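Local coordinates for FHA domain-containing protein DDL (Arabidopsis thaliana, PDB 3VPY) that probably recognises phosphothreonine in partner proteins such as Dicer-like1 through its forkhead-associated (FHA) domain, at residues Pro52-Ile65 / Thr116-Leu128. Residues are numbered along the deposited sequence; the frame is centred on the assembly and turned at random.
Sequences PTDHPSCSKQHAVI and TIKFGNSSREYVL
The type I turn from His55 to Cys58 packs against the type II' turn from Phe119 to Ser122, with the CA atoms of His55 and Ser122 5.5 Å apart. This closes one end of the FHA beta sandwich: the second turn lies in the hairpin connection between antiparallel strands 116-119 and 124-129 of one sheet, while strand 63-73 belongs to the other. Ser57 OG joins the turns, accepting Asn121 N-H at 2.9 Å (148°) and sharing a hydrogen bond with His55 ND1. With chi1 at -167°, the His55 imidazole swings away from its own backbone N and over Ser122, whose CA sits 3.7 Å from the ring centroid in a CH-pi contact. Pro56 CD covers its opposite face. Exchange of His55 for an alanine would probably leave Ser122 CA uncovered and Ser57 OG without its imidazole partner, freer to turn from Asn121. The Phe119 side chain lies between the sheets in an offset edge-to-face pair, its edge toward the face of His62, planes at 69°. His62 and Ser59 fit the Ser-x-x-His motif of FHA domains, and their loop probably helps form the phosphothreonine cleft. Thr53 CG2 meets Phe119 CD2 and Ala63 CB meets Phe119 CE1, both obliquely from the same side of the ring plane. The CD1 tips of Ile65 and Ile117 meet at 4.1 Å. A water 2.6 Å from Tyr126 OH bonds weakly to Pro52 O and Arg124 NH1.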
# COMPACT_ATOMS: atom_id res chain seq x y z
N PRO A 52 -9.52 4.55 -8.05
CA PRO A 52 -10.61 3.74 -8.57
C PRO A 52 -10.06 2.49 -9.25
O PRO A 52 -9.01 2.55 -9.90
CB PRO A 52 -11.31 4.67 -9.58
CG PRO A 52 -10.31 5.72 -9.91
CD PRO A 52 -9.20 5.71 -8.90
N THR A 53 -10.73 1.37 -9.03
CA THR A 53 -10.39 0.12 -9.69
C THR A 53 -11.58 -0.24 -10.56
O THR A 53 -12.54 -0.90 -10.13
CB THR A 53 -10.08 -1.00 -8.66
OG1 THR A 53 -11.23 -1.20 -7.81
CG2 THR A 53 -8.86 -0.61 -7.84
N ASP A 54 -11.53 0.22 -11.80
CA ASP A 54 -12.70 0.20 -12.68
C ASP A 54 -13.05 -1.18 -13.27
O ASP A 54 -14.15 -1.37 -13.76
CB ASP A 54 -12.51 1.22 -13.81
CG ASP A 54 -12.60 2.67 -13.33
OD1 ASP A 54 -13.35 2.98 -12.37
OD2 ASP A 54 -11.92 3.52 -13.95
N HIS A 55 -12.11 -2.11 -13.24
CA HIS A 55 -12.35 -3.43 -13.85
C HIS A 55 -13.62 -4.08 -13.25
O HIS A 55 -13.84 -4.01 -12.03
CB HIS A 55 -11.14 -4.35 -13.67
CG HIS A 55 -11.20 -5.57 -14.53
ND1 HIS A 55 -11.73 -6.77 -14.09
CD2 HIS A 55 -10.85 -5.76 -15.82
CE1 HIS A 55 -11.68 -7.65 -15.08
NE2 HIS A 55 -11.15 -7.06 -16.14
N PRO A 56 -14.48 -4.65 -14.10
CA PRO A 56 -15.75 -5.17 -13.59
C PRO A 56 -15.62 -6.32 -12.56
O PRO A 56 -16.59 -6.63 -11.89
CB PRO A 56 -16.50 -5.62 -14.86
CG PRO A 56 -15.47 -5.72 -15.91
CD PRO A 56 -14.39 -4.75 -15.56
N SER A 57 -14.44 -6.92 -12.41
CA SER A 57 -14.31 -7.98 -11.38
C SER A 57 -14.13 -7.40 -9.99
O SER A 57 -14.16 -8.13 -8.98
CB SER A 57 -13.16 -8.94 -11.71
OG SER A 57 -11.93 -8.27 -11.69
N CYS A 58 -13.89 -6.10 -9.91
CA CYS A 58 -13.58 -5.45 -8.63
C CYS A 58 -14.82 -5.05 -7.85
O CYS A 58 -15.82 -4.64 -8.41
CB CYS A 58 -12.74 -4.21 -8.86
SG CYS A 58 -11.09 -4.64 -9.51
N SER A 59 -14.74 -5.13 -6.52
CA SER A 59 -15.88 -4.77 -5.66
C SER A 59 -15.95 -3.25 -5.50
O SER A 59 -14.96 -2.54 -5.75
CB SER A 59 -15.73 -5.46 -4.30
OG SER A 59 -15.60 -6.89 -4.45
N LYS A 60 -17.12 -2.74 -5.09
CA LYS A 60 -17.33 -1.30 -4.89
C LYS A 60 -16.30 -0.69 -3.94
O LYS A 60 -15.71 0.37 -4.20
CB LYS A 60 -18.75 -1.08 -4.37
CG LYS A 60 -19.83 -1.26 -5.44
CD LYS A 60 -21.21 -1.21 -4.81
CE LYS A 60 -21.82 0.15 -4.97
NZ LYS A 60 -23.29 0.02 -4.83
N GLN A 61 -16.09 -1.39 -2.83
CA GLN A 61 -15.01 -1.11 -1.89
C GLN A 61 -14.21 -2.41 -1.71
O GLN A 61 -14.69 -3.38 -1.09
CB GLN A 61 -15.58 -0.63 -0.54
CG GLN A 61 -16.43 0.63 -0.63
CD GLN A 61 -16.91 1.11 0.74
OE1 GLN A 61 -16.13 1.18 1.68
NE2 GLN A 61 -18.19 1.47 0.83
N HIS A 62 -13.02 -2.43 -2.28
CA HIS A 62 -12.32 -3.68 -2.52
C HIS A 62 -11.25 -3.91 -1.48
O HIS A 62 -11.22 -4.97 -0.85
CB HIS A 62 -11.68 -3.67 -3.92
CG HIS A 62 -11.40 -5.03 -4.46
ND1 HIS A 62 -10.34 -5.82 -4.06
CD2 HIS A 62 -12.05 -5.74 -5.41
CE1 HIS A 62 -10.36 -6.95 -4.74
NE2 HIS A 62 -11.39 -6.93 -5.56
N ALA A 63 -10.37 -2.94 -1.29
CA ALA A 63 -9.22 -3.10 -0.38
C ALA A 63 -8.80 -1.72 0.10
O ALA A 63 -9.08 -0.71 -0.57
CB ALA A 63 -8.07 -3.75 -1.10
N VAL A 64 -8.12 -1.68 1.24
CA VAL A 64 -7.49 -0.44 1.69
C VAL A 64 -5.97 -0.66 1.87
O VAL A 64 -5.53 -1.75 2.21
CB VAL A 64 -8.16 0.11 3.00
CG1 VAL A 64 -7.98 -0.85 4.20
CG2 VAL A 64 -7.66 1.48 3.34
N ILE A 65 -5.19 0.37 1.58
CA ILE A 65 -3.81 0.41 2.09
C ILE A 65 -3.82 1.39 3.25
O ILE A 65 -4.16 2.57 3.08
CB ILE A 65 -2.77 0.78 1.01
CG1 ILE A 65 -2.65 -0.39 0.02
CG2 ILE A 65 -1.41 1.08 1.67
CD1 ILE A 65 -1.75 -0.16 -1.20
N THR A 116 4.03 -6.49 -5.86
CA THR A 116 3.02 -6.29 -6.89
C THR A 116 1.65 -6.59 -6.32
O THR A 116 1.46 -7.60 -5.66
CB THR A 116 3.27 -7.18 -8.10
OG1 THR A 116 4.58 -6.92 -8.61
CG2 THR A 116 2.25 -6.89 -9.19
N ILE A 117 0.71 -5.72 -6.61
CA ILE A 117 -0.65 -5.83 -6.10
C ILE A 117 -1.62 -5.92 -7.26
O ILE A 117 -1.49 -5.19 -8.25
CB ILE A 117 -0.98 -4.60 -5.26
CG1 ILE A 117 0.04 -4.48 -4.12
CG2 ILE A 117 -2.39 -4.68 -4.73
CD1 ILE A 117 -0.01 -3.16 -3.40
N LYS A 118 -2.60 -6.81 -7.13
CA LYS A 118 -3.65 -6.95 -8.15
C LYS A 118 -4.97 -7.14 -7.44
O LYS A 118 -5.05 -7.91 -6.48
CB LYS A 118 -3.38 -8.16 -9.04
CG LYS A 118 -4.40 -8.36 -10.16
CD LYS A 118 -4.19 -9.73 -10.79
CE LYS A 118 -4.95 -9.89 -12.06
NZ LYS A 118 -4.20 -10.81 -12.98
N PHE A 119 -6.01 -6.48 -7.95
CA PHE A 119 -7.34 -6.60 -7.37
C PHE A 119 -8.20 -7.42 -8.30
O PHE A 119 -8.29 -7.14 -9.50
CB PHE A 119 -7.95 -5.20 -7.13
CG PHE A 119 -7.08 -4.30 -6.29
CD1 PHE A 119 -6.92 -4.56 -4.91
CD2 PHE A 119 -6.41 -3.21 -6.84
CE1 PHE A 119 -6.09 -3.73 -4.10
CE2 PHE A 119 -5.58 -2.38 -6.05
CZ PHE A 119 -5.42 -2.65 -4.67
N GLY A 120 -8.84 -8.45 -7.74
CA GLY A 120 -9.69 -9.35 -8.48
C GLY A 120 -9.02 -9.96 -9.69
O GLY A 120 -7.88 -10.44 -9.61
N ASN A 121 -9.71 -9.89 -10.83
CA ASN A 121 -9.19 -10.42 -12.09
C ASN A 121 -8.86 -9.29 -13.06
O ASN A 121 -8.94 -9.44 -14.30
CB ASN A 121 -10.22 -11.37 -12.69
CG ASN A 121 -10.60 -12.47 -11.73
OD1 ASN A 121 -11.79 -12.77 -11.52
ND2 ASN A 121 -9.59 -13.09 -11.11
N SER A 122 -8.49 -8.15 -12.48
CA SER A 122 -8.21 -6.94 -13.23
C SER A 122 -7.05 -7.15 -14.21
O SER A 122 -6.15 -7.95 -13.97
CB SER A 122 -7.94 -5.76 -12.28
OG SER A 122 -7.68 -4.59 -13.03
N SER A 123 -7.12 -6.43 -15.32
CA SER A 123 -6.06 -6.30 -16.32
C SER A 123 -4.99 -5.29 -15.86
O SER A 123 -3.97 -5.09 -16.55
CB SER A 123 -6.67 -5.86 -17.66
OG SER A 123 -7.52 -4.74 -17.49
N ARG A 124 -5.24 -4.63 -14.73
CA ARG A 124 -4.28 -3.69 -14.15
C ARG A 124 -3.52 -4.30 -12.99
O ARG A 124 -4.00 -5.23 -12.34
CB ARG A 124 -4.98 -2.43 -13.66
CG ARG A 124 -5.59 -1.65 -14.75
CD ARG A 124 -5.82 -0.24 -14.32
NE ARG A 124 -6.31 0.46 -15.50
CZ ARG A 124 -6.22 1.76 -15.69
NH1 ARG A 124 -5.67 2.54 -14.76
NH2 ARG A 124 -6.69 2.26 -16.83
N GLU A 125 -2.31 -3.80 -12.74
CA GLU A 125 -1.52 -4.25 -11.61
C GLU A 125 -0.74 -3.06 -11.11
O GLU A 125 -0.57 -2.08 -11.83
CB GLU A 125 -0.51 -5.32 -12.03
CG GLU A 125 -1.10 -6.59 -12.57
CD GLU A 125 -0.01 -7.42 -13.15
OE1 GLU A 125 0.19 -7.34 -14.39
OE2 GLU A 125 0.68 -8.10 -12.36
N TYR A 126 -0.28 -3.15 -9.88
CA TYR A 126 0.39 -2.04 -9.23
C TYR A 126 1.68 -2.51 -8.57
O TYR A 126 1.74 -3.63 -8.05
CB TYR A 126 -0.51 -1.41 -8.16
CG TYR A 126 -1.87 -1.01 -8.67
CD1 TYR A 126 -2.13 0.31 -9.04
CD2 TYR A 126 -2.89 -1.97 -8.80
CE1 TYR A 126 -3.38 0.68 -9.50
CE2 TYR A 126 -4.15 -1.62 -9.28
CZ TYR A 126 -4.38 -0.28 -9.63
OH TYR A 126 -5.61 0.11 -10.12
N VAL A 127 2.71 -1.67 -8.61
CA VAL A 127 3.96 -1.96 -7.93
C VAL A 127 4.30 -0.83 -6.95
O VAL A 127 4.27 0.36 -7.32
CB VAL A 127 5.14 -2.13 -8.93
CG1 VAL A 127 6.48 -2.17 -8.20
CG2 VAL A 127 4.95 -3.40 -9.74
N LEU A 128 4.58 -1.22 -5.70
CA LEU A 128 4.83 -0.27 -4.63
C LEU A 128 6.31 0.05 -4.54
O LEU A 128 7.14 -0.85 -4.53
CB LEU A 128 4.34 -0.87 -3.30
CG LEU A 128 4.47 0.03 -2.09
CD1 LEU A 128 3.60 1.31 -2.19
CD2 LEU A 128 4.08 -0.79 -0.84
O HOH W 1 -6.07 2.23 -11.59